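Local structure of chorismate mutase (Paraburkholderia phymatum, 5TS9) at residues Leu18-Ser21 with Met22-Leu26; Asn90-Arg93 with Arg94-Asp97; Pro102-Leu106 with Ala107-Arg111. The protein probably catalyses the rearrangement of chorismate to prephenate, acting as a type II chorismate mutase. One frame throughout, in Å; residues are numbered along the deposited sequence. Where two conformers were deposited one is given.

Interaction 1: residues Leu18-Ser21 with Met22-Leu26; sequences LVRS and MADRL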
ATOM      1  N   LEU A  18      18.179  -8.292   4.687  1.00 19.88           N
ATOM      2  CA  LEU A  18      17.089  -8.313   3.715  1.00 18.93           C
ATOM      3  C   LEU A  18      16.184  -7.093   3.875  1.00 20.79           C
ATOM      4  O   LEU A  18      15.870  -6.403   2.894  1.00 17.90           O
ATOM      5  CB  LEU A  18      16.286  -9.610   3.865  1.00 19.73           C
ATOM      6  CG  LEU A  18      14.988  -9.752   3.049  1.00 18.41           C
ATOM      7  CD1 LEU A  18      15.262  -9.516   1.589  1.00 18.29           C
ATOM      8  CD2 LEU A  18      14.404 -11.145   3.266  1.00 19.03           C
ATOM      9  N   VAL A  19      15.764  -6.802   5.114  1.00 18.00           N
ATOM     10  CA  VAL A  19      14.858  -5.676   5.368  1.00 16.83           C
ATOM     11  C   VAL A  19      15.549  -4.363   5.043  1.00 19.13           C
ATOM     12  O   VAL A  19      14.924  -3.418   4.558  1.00 15.90           O
ATOM     13  CB  VAL A  19      14.360  -5.728   6.831  1.00 21.13           C
ATOM     14  CG1 VAL A  19      13.582  -4.458   7.220  1.00 20.43           C
ATOM     15  CG2 VAL A  19      13.481  -6.949   7.033  1.00 20.47           C
ATOM     16  N   ARG A  20      16.858  -4.292   5.283  1.00 19.13           N
ATOM     17  CA  ARG A  20      17.618  -3.105   4.914  1.00 25.24           C
ATOM     18  C   ARG A  20      17.582  -2.876   3.401  1.00 17.53           C
ATOM     19  O   ARG A  20      17.386  -1.748   2.946  1.00 19.46           O
ATOM     20  CB  ARG A  20      19.053  -3.265   5.424  1.00 25.29           C
ATOM     21  CG  ARG A  20      19.862  -2.000   5.484  1.00 37.81           C
ATOM     22  CD  ARG A  20      21.216  -2.324   6.118  1.00 50.97           C
ATOM     23  NE  ARG A  20      21.167  -2.450   7.579  1.00 55.01           N
ATOM     24  CZ  ARG A  20      21.886  -3.325   8.278  1.00 58.44           C
ATOM     25  NH1 ARG A  20      22.688  -4.181   7.657  1.00 61.07           N
ATOM     26  NH2 ARG A  20      21.803  -3.354   9.601  1.00 62.25           N
ATOM     27  N   SER A  21      17.747  -3.937   2.603  1.00 19.05           N
ATOM     28  CA  SER A  21      17.733  -3.764   1.155  0.56 17.34           C
ATOM     29  C   SER A  21      16.364  -3.292   0.673  1.00 22.00           C
ATOM     30  O   SER A  21      16.271  -2.409  -0.190  1.00 22.24           O
ATOM     31  CB  SER A  21      18.148  -5.067   0.465  0.56 19.55           C
ATOM     32  OG  SER A  21      17.330  -6.155   0.865  0.56 19.46           O
ATOM     33  N   MET A  22      15.285  -3.849   1.233  1.00 21.49           N
ATOM     34  CA  MET A  22      13.948  -3.368   0.886  1.00 16.06           C
ATOM     35  C   MET A  22      13.761  -1.923   1.320  1.00 16.04           C
ATOM     36  O   MET A  22      13.136  -1.132   0.599  1.00 17.72           O
ATOM     37  CB  MET A  22      12.880  -4.255   1.530  1.00 14.70           C
ATOM     38  CG  MET A  22      12.847  -5.677   0.983  1.00 15.20           C
ATOM     39  SD  MET A  22      11.503  -6.647   1.759  1.00 17.10           S
ATOM     40  CE  MET A  22      11.643  -8.193   0.829  1.00 16.39           C
ATOM     41  N   ALA A  23      14.314  -1.550   2.490  1.00 15.71           N
ATOM     42  CA  ALA A  23      14.238  -0.154   2.917  1.00 22.76           C
ATOM     43  C   ALA A  23      14.985   0.772   1.959  1.00 22.23           C
ATOM     44  O   ALA A  23      14.504   1.872   1.664  1.00 14.47           O
ATOM     45  CB  ALA A  23      14.760   0.005   4.344  1.00 24.65           C
ATOM     46  N   ASP A  24      16.167   0.357   1.470  1.00 18.46           N
ATOM     47  CA  ASP A  24      16.876   1.163   0.475  1.00 18.72           C
ATOM     48  C   ASP A  24      16.053   1.299  -0.805  1.00 18.89           C
ATOM     49  O   ASP A  24      16.014   2.374  -1.422  1.00 15.58           O
ATOM     50  CB  ASP A  24      18.241   0.543   0.161  1.00 20.50           C
ATOM     51  CG  ASP A  24      19.173   0.527   1.363  1.00 28.27           C
ATOM     52  OD1 ASP A  24      19.022   1.371   2.275  1.00 24.66           O
ATOM     53  OD2 ASP A  24      20.069  -0.333   1.383  1.00 27.89           O
ATOM     54  N   ARG A  25      15.371   0.224  -1.212  1.00 15.48           N
ATOM     55  CA  ARG A  25      14.533   0.306  -2.404  1.00 15.49           C
ATOM     56  C   ARG A  25      13.355   1.232  -2.164  1.00 18.55           C
ATOM     57  O   ARG A  25      13.011   2.056  -3.020  1.00 14.79           O
ATOM     58  CB  ARG A  25      14.038  -1.087  -2.806  1.00 18.25           C
ATOM     59  CG  ARG A  25      13.496  -1.139  -4.248  1.00 15.11           C
ATOM     60  CD  ARG A  25      12.748  -2.410  -4.557  1.00 15.12           C
ATOM     61  NE  ARG A  25      12.508  -2.496  -5.997  1.00 16.95           N
ATOM     62  CZ  ARG A  25      11.556  -1.822  -6.640  1.00 15.91           C
ATOM     63  NH1 ARG A  25      10.723  -1.045  -5.968  1.00 14.94           N
ATOM     64  NH2 ARG A  25      11.438  -1.939  -7.960  1.00 19.57           N
ATOM     65  N   LEU A  26      12.736   1.109  -0.990  1.00 17.43           N
ATOM     66  CA  LEU A  26      11.614   1.964  -0.640  1.00 17.97           C
ATOM     67  C   LEU A  26      11.999   3.434  -0.726  1.00 17.10           C
ATOM     68  O   LEU A  26      11.208   4.257  -1.187  1.00 19.52           O
ATOM     69  CB  LEU A  26      11.118   1.606   0.763  1.00 12.79           C
ATOM     70  CG  LEU A  26       9.834   2.281   1.241  1.00 19.88           C
ATOM     71  CD1 LEU A  26       8.632   1.945   0.312  1.00 17.81           C
ATOM     72  CD2 LEU A  26       9.564   1.838   2.679  1.00 24.90           C
TER
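Leu-18 and Met-22 lie one turn apart on the same helix, where Met-22 N donates to Leu-18 O at 3.1 Å and three more i to i+4 bonds join the two segments, the last of them from Arg-25 N to Ser-21 O at 3.0 Å. Leu-18 and Met-22 supply one apolar contact of this turn. Met-22 sends its chain out straight beyond CG (chi2 -178°, chi3 176°), and its terminal CE meets the CD1 branch of Leu-18 at 3.9 Å, the two chains running at a slant to each other. Closer to the backbone, Met-22 CG lies 3.6 Å from Leu-18 O. That oxygen may also receive Ser-21 OG, but the modelled 2.5 Å is very short and Ser-21 has a second conformer, so this bond is doubtful in detail. Ala-23 sets its CB against Val-19 O, 3.4 Å away. On the outer side, Asp-24 OD2 stands 3.4 Å from Arg-20 O, an approach of two acceptors, while the Arg-20 guanidinium reaches instead to Gln-151. Val-19 and Ala-23 pack on Val-148 of helix 137-151, and Met-22 continues onto Gln-77 of helix 67-95 and onto Ile-169, whereas Asp-24 faces solvent. A long helix buried along most of its girth by neighbouring helices is what the all-helical fold of type II chorismate mutases leads one to expect.

Interaction 2: residues Asn90-Arg93 with Arg94-Asp97; sequences NNWR and RQGD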
ATOM      1  N   ASN A  90       0.345  13.786  -2.187  1.00 13.60           N
ATOM      2  CA  ASN A  90      -0.812  14.484  -1.636  1.00 14.06           C
ATOM      3  C   ASN A  90      -0.423  15.351  -0.454  1.00 14.23           C
ATOM      4  O   ASN A  90      -1.054  16.390  -0.234  1.00 14.87           O
ATOM      5  CB  ASN A  90      -1.920  13.499  -1.248  1.00 15.32           C
ATOM      6  CG  ASN A  90      -2.966  13.336  -2.355  1.00 19.43           C
ATOM      7  OD1 ASN A  90      -2.841  13.935  -3.426  1.00 22.01           O
ATOM      8  ND2 ASN A  90      -4.015  12.534  -2.094  1.00 15.55           N
ATOM      9  N   ASN A  91       0.596  14.951   0.318  1.00 13.95           N
ATOM     10  CA  ASN A  91       1.121  15.843   1.347  1.00 14.49           C
ATOM     11  C   ASN A  91       1.586  17.149   0.723  1.00 15.31           C
ATOM     12  O   ASN A  91       1.272  18.232   1.219  1.00 16.05           O
ATOM     13  CB  ASN A  91       2.284  15.192   2.106  1.00 16.55           C
ATOM     14  CG  ASN A  91       1.818  14.123   3.063  1.00 19.52           C
ATOM     15  OD1 ASN A  91       0.623  13.963   3.256  1.00 14.33           O
ATOM     16  ND2 ASN A  91       2.755  13.389   3.665  1.00 15.58           N
ATOM     17  N   TRP A  92       2.335  17.056  -0.370  1.00 15.32           N
ATOM     18  CA  TRP A  92       2.831  18.261  -1.045  1.00 16.27           C
ATOM     19  C   TRP A  92       1.692  19.044  -1.674  1.00 16.82           C
ATOM     20  O   TRP A  92       1.681  20.281  -1.628  1.00 19.51           O
ATOM     21  CB  TRP A  92       3.855  17.865  -2.104  1.00 16.29           C
ATOM     22  CG  TRP A  92       5.011  17.148  -1.513  1.00 15.92           C
ATOM     23  CD1 TRP A  92       5.425  17.195  -0.202  1.00 15.92           C
ATOM     24  CD2 TRP A  92       5.907  16.262  -2.191  1.00 15.66           C
ATOM     25  NE1 TRP A  92       6.535  16.382  -0.028  1.00 15.75           N
ATOM     26  CE2 TRP A  92       6.845  15.801  -1.236  1.00 15.48           C
ATOM     27  CE3 TRP A  92       6.004  15.808  -3.508  1.00 18.68           C
ATOM     28  CZ2 TRP A  92       7.878  14.904  -1.564  1.00 15.32           C
ATOM     29  CZ3 TRP A  92       7.027  14.924  -3.841  1.00 15.57           C
ATOM     30  CH2 TRP A  92       7.951  14.477  -2.865  1.00 15.35           C
ATOM     31  N   ARG A  93       0.722  18.344  -2.264  1.00 16.35           N
ATOM     32  CA  ARG A  93      -0.437  19.035  -2.838  1.00 22.62           C
ATOM     33  C   ARG A  93      -1.163  19.868  -1.785  1.00 19.05           C
ATOM     34  O   ARG A  93      -1.607  20.984  -2.071  1.00 23.51           O
ATOM     35  CB  ARG A  93      -1.401  18.030  -3.488  1.00 16.46           C
ATOM     36  CG  ARG A  93      -0.945  17.477  -4.836  1.00 19.53           C
ATOM     37  CD  ARG A  93      -2.055  16.707  -5.526  1.00 23.16           C
ATOM     38  NE  ARG A  93      -1.595  16.087  -6.764  1.00 23.35           N
ATOM     39  CZ  ARG A  93      -1.283  14.806  -6.896  1.00 30.24           C
ATOM     40  NH1 ARG A  93      -1.404  13.973  -5.863  1.00 26.28           N
ATOM     41  NH2 ARG A  93      -0.862  14.352  -8.072  1.00 32.44           N
ATOM     42  N   ARG A  94      -1.276  19.353  -0.550  1.00 16.92           N
ATOM     43  CA  ARG A  94      -1.994  20.089   0.492  1.00 17.51           C
ATOM     44  C   ARG A  94      -1.208  21.309   0.973  1.00 27.22           C
ATOM     45  O   ARG A  94      -1.805  22.274   1.464  1.00 23.77           O
ATOM     46  CB  ARG A  94      -2.308  19.167   1.680  1.00 20.01           C
ATOM     47  CG  ARG A  94      -3.447  18.160   1.424  1.00 18.78           C
ATOM     48  CD  ARG A  94      -3.771  17.276   2.664  1.00 19.20           C
ATOM     49  NE  ARG A  94      -2.835  16.160   2.804  1.00 16.43           N
ATOM     50  CZ  ARG A  94      -2.980  14.961   2.243  1.00 20.48           C
ATOM     51  NH1 ARG A  94      -4.055  14.669   1.503  1.00 14.41           N
ATOM     52  NH2 ARG A  94      -2.053  14.028   2.449  1.00 17.79           N
ATOM     53  N   GLN A  95       0.117  21.283   0.867  1.00 18.41           N
ATOM     54  CA  GLN A  95       0.925  22.437   1.274  1.00 24.78           C
ATOM     55  C   GLN A  95       1.175  23.411   0.134  1.00 31.38           C
ATOM     56  O   GLN A  95       1.449  24.592   0.391  1.00 34.05           O
ATOM     57  CB  GLN A  95       2.272  21.969   1.847  1.00 28.78           C
ATOM     58  CG  GLN A  95       2.152  21.217   3.167  1.00 42.25           C
ATOM     59  CD  GLN A  95       3.282  20.210   3.396  1.00 58.17           C
ATOM     60  OE1 GLN A  95       4.341  20.290   2.770  1.00 64.03           O
ATOM     61  NE2 GLN A  95       3.050  19.250   4.295  1.00 60.04           N
ATOM     62  N   GLY A  96       1.073  22.958  -1.115  1.00 20.04           N
ATOM     63  CA  GLY A  96       1.316  23.825  -2.252  1.00 21.06           C
ATOM     64  C   GLY A  96       2.711  23.775  -2.825  1.00 26.12           C
ATOM     65  O   GLY A  96       2.986  24.492  -3.800  1.00 25.82           O
ATOM     66  N   ASP A  97       3.607  22.975  -2.245  1.00 24.05           N
ATOM     67  CA  ASP A  97       4.970  22.860  -2.748  0.56 27.05           C
ATOM     68  C   ASP A  97       5.584  21.572  -2.218  1.00 29.98           C
ATOM     69  O   ASP A  97       5.166  21.048  -1.180  1.00 27.46           O
ATOM     70  CB  ASP A  97       5.830  24.067  -2.343  0.56 33.71           C
ATOM     71  CG  ASP A  97       6.983  24.335  -3.310  0.56 35.38           C
ATOM     72  OD1 ASP A  97       7.216  23.528  -4.250  0.56 33.13           O
ATOM     73  OD2 ASP A  97       7.655  25.371  -3.126  0.56 40.33           O
TER
HETATM   74  O   HOH W   1      -0.687  16.655   4.764  1.00 26.08           O
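Arg-94 folds back over the preceding turn, and its guanidinium lies over Asn-90 O and is gripped at its edge by Asn-91 OD1. The chain bends at CG-CD (chi3 -81°), which lays the flat group above the backbone, with Asn-90 O over the centre of one face, 3.4 Å from CZ. At the edge of the same group NH2 donates to Asn-91 OD1 over 2.8 Å; OD1 is nearly in the guanidinium plane and the donor is in the carbonyl plane of the amide, although the two planes are 67° apart. A water accepts from Arg-94 NE at 2.9 Å and gives a weak bond to Asn-91 OD1, closing a small ring. NH2 also forms a salt bridge with Asp-163 OD2 of the second subunit, so the amide of Asn-91 and that carboxylate together fix the rotation of the arginine.

Trp-92 works from the other side of the helix end. Its carbonyl oxygen accepts Gly-96 N at 2.8 Å and, weakly, Gln-95 N and Asp-97 N. The positive phi of Gly-96 (95°), suited to glycine, lets the chain leave the helix after Gln-95. Asp-97 O then comes back to 3.6 Å from Trp-92 CB, while Gln-95 OE1 lies at the indole edge.

This is the end of helix 67-95. The indole lies on Ala-33 and Leu-34 of helix 16-39 and on Ala-98 and Pro-99 of the following loop, whereas Asn-90 and Arg-94 face the second subunit, where Ala-142 and Val-145 of helix 137-151 and Asp-163 of helix 156-165 meet them.

Interaction 3: residues Pro102-Leu106 with Ala107-Arg111; sequences PRQSL and AGVIR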
ATOM      1  N   PRO A 102      17.514  18.362  -4.350  1.00 37.57           N
ATOM      2  CA  PRO A 102      17.961  18.170  -5.738  1.00 41.74           C
ATOM      3  C   PRO A 102      17.450  16.855  -6.318  1.00 31.87           C
ATOM      4  O   PRO A 102      17.410  15.819  -5.648  1.00 28.47           O
ATOM      5  CB  PRO A 102      19.495  18.198  -5.630  1.00 47.46           C
ATOM      6  CG  PRO A 102      19.813  18.168  -4.135  1.00 42.98           C
ATOM      7  CD  PRO A 102      18.623  18.758  -3.463  1.00 36.84           C
ATOM      8  N   ARG A 103      17.012  16.921  -7.569  1.00 30.76           N
ATOM      9  CA  ARG A 103      16.448  15.756  -8.236  1.00 29.65           C
ATOM     10  C   ARG A 103      17.562  14.892  -8.811  1.00 36.10           C
ATOM     11  O   ARG A 103      18.529  15.398  -9.385  1.00 34.03           O
ATOM     12  CB  ARG A 103      15.502  16.184  -9.353  1.00 31.81           C
ATOM     13  CG  ARG A 103      14.059  16.387  -8.920  1.00 40.57           C
ATOM     14  CD  ARG A 103      13.932  17.433  -7.805  1.00 35.61           C
ATOM     15  NE  ARG A 103      12.613  18.058  -7.832  1.00 30.54           N
ATOM     16  CZ  ARG A 103      12.128  18.822  -6.862  1.00 27.84           C
ATOM     17  NH1 ARG A 103      12.841  19.063  -5.773  1.00 24.52           N
ATOM     18  NH2 ARG A 103      10.922  19.342  -6.982  1.00 26.20           N
ATOM     19  N   GLN A 104      17.422  13.583  -8.653  1.00 31.93           N
ATOM     20  CA  GLN A 104      18.352  12.614  -9.221  1.00 30.64           C
ATOM     21  C   GLN A 104      17.736  12.025 -10.487  1.00 24.21           C
ATOM     22  O   GLN A 104      16.555  11.664 -10.485  1.00 31.85           O
ATOM     23  CB  GLN A 104      18.651  11.514  -8.199  1.00 29.95           C
ATOM     24  CG  GLN A 104      19.363  12.021  -6.928  1.00 37.33           C
ATOM     25  CD  GLN A 104      19.292  11.021  -5.776  1.00 39.17           C
ATOM     26  OE1 GLN A 104      19.051   9.836  -5.990  1.00 42.83           O
ATOM     27  NE2 GLN A 104      19.476  11.505  -4.547  1.00 37.95           N
ATOM     28  N   SER A 105      18.527  11.927 -11.558  1.00 25.14           N
ATOM     29  CA  SER A 105      18.002  11.421 -12.826  1.00 25.58           C
ATOM     30  C   SER A 105      17.343  10.053 -12.643  1.00 26.32           C
ATOM     31  O   SER A 105      17.949   9.137 -12.084  1.00 27.47           O
ATOM     32  CB  SER A 105      19.127  11.316 -13.842  1.00 27.49           C
ATOM     33  OG  SER A 105      18.721  10.509 -14.932  1.00 36.25           O
ATOM     34  N   LEU A 106      16.103   9.911 -13.123  1.00 23.72           N
ATOM     35  CA  LEU A 106      15.418   8.627 -12.990  1.00 23.97           C
ATOM     36  C   LEU A 106      16.143   7.531 -13.766  1.00 26.55           C
ATOM     37  O   LEU A 106      16.357   6.433 -13.252  1.00 26.70           O
ATOM     38  CB  LEU A 106      13.969   8.720 -13.459  1.00 26.66           C
ATOM     39  CG  LEU A 106      12.979   9.569 -12.672  1.00 34.55           C
ATOM     40  CD1 LEU A 106      11.546   9.193 -13.061  1.00 30.92           C
ATOM     41  CD2 LEU A 106      13.205   9.440 -11.168  1.00 34.08           C
ATOM     42  N   ALA A 107      16.528   7.811 -15.012  1.00 25.24           N
ATOM     43  CA  ALA A 107      17.197   6.795 -15.817  1.00 26.37           C
ATOM     44  C   ALA A 107      18.669   6.657 -15.458  1.00 33.47           C
ATOM     45  O   ALA A 107      19.220   5.552 -15.541  1.00 31.53           O
ATOM     46  CB  ALA A 107      17.061   7.119 -17.305  1.00 28.11           C
ATOM     47  N   GLY A 108      19.317   7.758 -15.073  1.00 31.03           N
ATOM     48  CA  GLY A 108      20.752   7.762 -14.854  1.00 28.63           C
ATOM     49  C   GLY A 108      21.149   7.356 -13.449  1.00 27.44           C
ATOM     50  O   GLY A 108      22.215   6.774 -13.242  1.00 28.12           O
ATOM     51  N   VAL A 109      20.310   7.641 -12.462  1.00 28.39           N
ATOM     52  CA  VAL A 109      20.652   7.398 -11.067  1.00 27.23           C
ATOM     53  C   VAL A 109      19.697   6.399 -10.416  1.00 24.65           C
ATOM     54  O   VAL A 109      20.131   5.387  -9.855  1.00 26.47           O
ATOM     55  CB  VAL A 109      20.724   8.717 -10.271  1.00 25.48           C
ATOM     56  CG1 VAL A 109      20.946   8.451  -8.796  1.00 26.95           C
ATOM     57  CG2 VAL A 109      21.865   9.591 -10.823  1.00 26.57           C
ATOM     58  N   ILE A 110      18.387   6.639 -10.520  1.00 22.20           N
ATOM     59  CA  ILE A 110      17.445   5.790  -9.781  1.00 20.71           C
ATOM     60  C   ILE A 110      17.362   4.391 -10.392  1.00 20.88           C
ATOM     61  O   ILE A 110      17.340   3.390  -9.670  1.00 21.10           O
ATOM     62  CB  ILE A 110      16.062   6.464  -9.696  1.00 19.77           C
ATOM     63  CG1 ILE A 110      16.160   7.750  -8.878  1.00 22.87           C
ATOM     64  CG2 ILE A 110      15.031   5.527  -9.069  1.00 20.83           C
ATOM     65  CD1 ILE A 110      16.613   7.519  -7.476  1.00 19.75           C
ATOM     66  N   ARG A 111      17.304   4.293 -11.719  1.00 24.98           N
ATOM     67  CA  ARG A 111      17.242   2.978 -12.358  1.00 27.70           C
ATOM     68  C   ARG A 111      18.421   2.074 -11.997  1.00 24.31           C
ATOM     69  O   ARG A 111      18.178   0.916 -11.614  1.00 26.65           O
ATOM     70  CB  ARG A 111      17.109   3.142 -13.877  1.00 27.43           C
ATOM     71  CG  ARG A 111      17.245   1.838 -14.660  1.00 30.54           C
ATOM     72  CD  ARG A 111      17.470   2.137 -16.148  1.00 39.57           C
ATOM     73  NE  ARG A 111      16.353   2.895 -16.703  1.00 44.91           N
ATOM     74  CZ  ARG A 111      16.338   3.467 -17.907  1.00 50.39           C
ATOM     75  NH1 ARG A 111      17.395   3.382 -18.718  1.00 47.88           N
ATOM     76  NH2 ARG A 111      15.255   4.131 -18.295  1.00 43.32           N
TER
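Ser-105 caps the start of helix 106-128, its hydroxyl oxygen accepting from Gly-108 N at 2.8 Å. The rotation that turns OG away from its own backbone nitrogen (chi1 164°) carries it forward over the first turn, where it also comes within 3.4 Å of Gly-108 CA. This is an N-cap, closely bonded although both residues are exposed. Ser-105 O receives two amides: Ile-110 N lies in the carbonyl plane at 3.0 Å, while Val-109 N reaches it from above that plane at 2.8 Å. The next carbonyl, Leu-106 O, accepts Arg-111 N at 2.8 Å. The i+5 bonds, from Ile-110 N and Arg-111 N, mark a wider, pi-type turn.

The packed side is that of the buried Ile-110. Leu-106 and Ile-110 stand side by side and point the same way, with CD2 of the leucine 4.1 Å from CG1 of the isoleucine. This apolar edge looks inward: Leu-106 touches Val-32 and Ser-35, and Ile-110 touches Gln-31, all on helix 16-39. Gln-104 crosses the side chains of Val-109 and Ile-110 at roughly a right angle, its OE1 3.7 Å from Val-109 CG1 and equally far from Ile-110 CD1. These are van der Waals contacts made by an exposed residue.

At the solvent side, the Arg-111 guanidinium lays one face over the methyl of Ala-107, off centre.

Chemically, the opening turn is held by neutral groups: a serine oxygen supplies an acceptor for an amide that has no preceding helical carbonyl, and the carbonyls of Ser-105, used twice, and Leu-106 carry the turn through its wider part. This is consistent with the cap helping to set the start of the helix without a charged side chain.

From the N terminus the chain meets the three contacts in series, and none encloses or crosses another. Interaction 1 lies inside helix 16-39, near the centre of the chain; interaction 2 finishes helix 67-95 at its far end; interaction 3 opens helix 106-128 after the intervening loop. Each closes only a local turn, so the parts are tied together by packing between helices. Helix 16-39, which carries interaction 1, sends Met-22 onto Gln-77 of helix 67-95 and Ser-21 onto Ser-120 and Ile-121 of helix 106-128; its later part receives Trp-92 from interaction 2 and Leu-106 and Ile-110 from interaction 3. Interaction 2 alone of the three reaches the second subunit.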